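Local coordinates for protein phytochromobilin synthase (Solanum lycopersicum, PDB 6KME) that probably reduces biliverdin IX alpha, which it binds here as substrate, to phytochromobilin with electrons from ferredoxin, in the biosynthesis of the phytochrome chromophore, at residues A101-P106 against H229-W234. The protein carries 1 engineered substitution. Residues are numbered along the deposited sequence; the frame is centred on the assembly and turned at random.
Sequences AAFPKP and HRYLTW
Phe-103 reaches from its strand toward the helix of 229-234 and meets Leu-232 and Tyr-231 there. The contact is apolar and buried. Methyl CD2 of Leu-232 makes a CH-pi contact over one face of the Phe-103 ring, 4.0 Å from the ring centroid and 21° off the normal. The methyl is offset toward the rim, and its closest ring atom is CZ of Phe-103, at 3.7 Å from CD2. CG of Leu-232 lies anti to its carbonyl carbon (chi1 -60°), which helps carry the branch toward the strand although the CB bond does not point there. Tyr-231 makes the second touch. Its CE2 comes 3.9 Å from CE1 of Phe-103, and the two side chains cross at about a right angle. CG of Tyr-231 is anti to the backbone N (chi1 170°), and this brings CE2 to the Phe-103 ring. The Tyr-231 hydroxyl is hydrogen-bonded to Asn-131 and Arg-235, which should limit how far the ring can shift. If Phe-103 were an alanine, Leu-232 CD2 would probably lose the ring face it packs on and a gap would open between strand and helix. The backbones stay well apart, with 9.7 Å between CA of Phe-103 and CA of Leu-232, so side chains alone span the distance. The side chain of Tyr-231 lies about 4 Å from the bound biliverdin, and Trp-234, later in the same helix, touches it. In the alpha/beta/alpha sandwich of the ferredoxin-dependent bilin reductases, this contact joins the central antiparallel sheet to the helical layer on the bilin side. Strand 96-104 is the middle one of seven, and helix 218-238 packs against one face of the sheet. Strands 81-91 and 112-119 flank strand 96-104, and their Arg-82, Arg-85 and Ile-112 also touch Phe-103.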
loop_
_atom_site.group_PDB
_atom_site.type_symbol
_atom_site.label_atom_id
_atom_site.label_comp_id
_atom_site.label_asym_id
_atom_site.label_seq_id
_atom_site.Cartn_x
_atom_site.Cartn_y
_atom_site.Cartn_z
ATOM N N ALA A 101 3.102 -0.067 5.325
ATOM C CA ALA A 101 3.779 0.252 4.073
ATOM C C ALA A 101 5.251 0.558 4.317
ATOM O O ALA A 101 5.637 1.069 5.373
ATOM C CB ALA A 101 3.140 1.459 3.360
ATOM N N ALA A 102 6.066 0.250 3.310
ATOM C CA ALA A 102 7.480 0.605 3.285
ATOM C C ALA A 102 7.729 1.457 2.049
ATOM O O ALA A 102 7.507 0.999 0.919
ATOM C CB ALA A 102 8.362 -0.641 3.282
ATOM N N PHE A 103 8.155 2.702 2.273
ATOM C CA PHE A 103 8.479 3.640 1.209
ATOM C C PHE A 103 9.991 3.754 1.092
ATOM O O PHE A 103 10.650 4.134 2.080
ATOM C CB PHE A 103 7.885 5.013 1.500
ATOM C CG PHE A 103 6.366 5.029 1.618
ATOM C CD1 PHE A 103 5.573 4.336 0.720
ATOM C CD2 PHE A 103 5.747 5.761 2.627
ATOM C CE1 PHE A 103 4.182 4.363 0.832
ATOM C CE2 PHE A 103 4.359 5.796 2.746
ATOM C CZ PHE A 103 3.575 5.095 1.850
ATOM N N PRO A 104 10.581 3.491 -0.070
ATOM C CA PRO A 104 12.041 3.614 -0.205
ATOM C C PRO A 104 12.486 5.059 -0.394
ATOM O O PRO A 104 11.720 5.931 -0.815
ATOM C CB PRO A 104 12.352 2.777 -1.455
ATOM C CG PRO A 104 11.090 2.839 -2.270
ATOM C CD PRO A 104 9.939 2.974 -1.295
ATOM N N LYS A 105 13.758 5.305 -0.057
ATOM C CA LYS A 105 14.372 6.555 -0.448
ATOM C C LYS A 105 14.491 6.582 -1.971
ATOM O O LYS A 105 14.638 5.534 -2.605
ATOM C CB LYS A 105 15.745 6.721 0.215
ATOM C CG LYS A 105 15.655 6.913 1.727
ATOM C CD LYS A 105 17.011 7.016 2.398
ATOM C CE LYS A 105 16.852 7.039 3.915
ATOM N NZ LYS A 105 18.171 7.029 4.616
ATOM N N PRO A 106 14.389 7.763 -2.584
ATOM C CA PRO A 106 14.363 7.827 -4.056
ATOM C C PRO A 106 15.615 7.284 -4.731
ATOM O O PRO A 106 15.566 6.973 -5.925
ATOM C CB PRO A 106 14.182 9.326 -4.336
ATOM C CG PRO A 106 13.523 9.855 -3.102
ATOM C CD PRO A 106 14.113 9.072 -1.968
ATOM N N HIS A 229 6.101 10.386 -5.523
ATOM C CA HIS A 229 5.193 11.481 -5.178
ATOM C C HIS A 229 3.832 11.298 -5.843
ATOM O O HIS A 229 2.789 11.510 -5.209
ATOM C CB HIS A 229 5.800 12.830 -5.569
ATOM C CG HIS A 229 4.943 13.997 -5.189
ATOM N ND1 HIS A 229 4.285 14.773 -6.118
ATOM C CD2 HIS A 229 4.607 14.497 -3.977
ATOM C CE1 HIS A 229 3.595 15.712 -5.497
ATOM N NE2 HIS A 229 3.772 15.566 -4.196
ATOM N N ARG A 230 3.829 10.891 -7.116
ATOM C CA ARG A 230 2.578 10.614 -7.816
ATOM C C ARG A 230 1.779 9.522 -7.113
ATOM O O ARG A 230 0.557 9.636 -6.959
ATOM C CB ARG A 230 2.884 10.219 -9.266
ATOM C CG ARG A 230 1.646 9.857 -10.126
ATOM C CD ARG A 230 2.088 9.524 -11.572
ATOM N NE ARG A 230 1.018 8.897 -12.346
ATOM C CZ ARG A 230 0.828 7.579 -12.444
ATOM N NH1 ARG A 230 1.648 6.738 -11.821
ATOM N NH2 ARG A 230 -0.180 7.095 -13.173
ATOM N N TYR A 231 2.458 8.460 -6.673
ATOM C CA TYR A 231 1.808 7.373 -5.942
ATOM C C TYR A 231 1.210 7.865 -4.627
ATOM O O TYR A 231 0.063 7.544 -4.300
ATOM C CB TYR A 231 2.824 6.255 -5.702
ATOM C CG TYR A 231 2.405 5.149 -4.752
ATOM C CD1 TYR A 231 1.912 3.939 -5.241
ATOM C CD2 TYR A 231 2.552 5.288 -3.367
ATOM C CE1 TYR A 231 1.549 2.909 -4.389
ATOM C CE2 TYR A 231 2.185 4.269 -2.502
ATOM C CZ TYR A 231 1.694 3.075 -3.021
ATOM O OH TYR A 231 1.332 2.046 -2.180
ATOM N N LEU A 232 1.983 8.630 -3.845
ATOM C CA LEU A 232 1.462 9.173 -2.590
ATOM C C LEU A 232 0.293 10.112 -2.851
ATOM O O LEU A 232 -0.656 10.179 -2.058
ATOM C CB LEU A 232 2.566 9.934 -1.833
ATOM C CG LEU A 232 3.800 9.125 -1.446
ATOM C CD1 LEU A 232 4.905 10.048 -0.891
ATOM C CD2 LEU A 232 3.410 8.045 -0.442
ATOM N N THR A 233 0.369 10.873 -3.935
ATOM C CA THR A 233 -0.689 11.827 -4.236
ATOM C C THR A 233 -1.985 11.102 -4.573
ATOM O O THR A 233 -3.061 11.479 -4.085
ATOM C CB THR A 233 -0.260 12.732 -5.385
ATOM O OG1 THR A 233 0.860 13.531 -4.978
ATOM C CG2 THR A 233 -1.410 13.639 -5.794
ATOM N N TRP A 234 -1.900 10.053 -5.397
ATOM C CA TRP A 234 -3.088 9.256 -5.704
ATOM C C TRP A 234 -3.719 8.704 -4.434
ATOM O O TRP A 234 -4.914 8.909 -4.176
ATOM C CB TRP A 234 -2.737 8.111 -6.659
ATOM C CG TRP A 234 -3.846 7.102 -6.733
ATOM C CD1 TRP A 234 -3.919 5.901 -6.071
ATOM C CD2 TRP A 234 -5.078 7.231 -7.466
ATOM N NE1 TRP A 234 -5.113 5.272 -6.364
ATOM C CE2 TRP A 234 -5.836 6.062 -7.222
ATOM C CE3 TRP A 234 -5.597 8.209 -8.326
ATOM C CZ2 TRP A 234 -7.101 5.853 -7.795
ATOM C CZ3 TRP A 234 -6.858 7.994 -8.902
ATOM C CH2 TRP A 234 -7.589 6.826 -8.629
#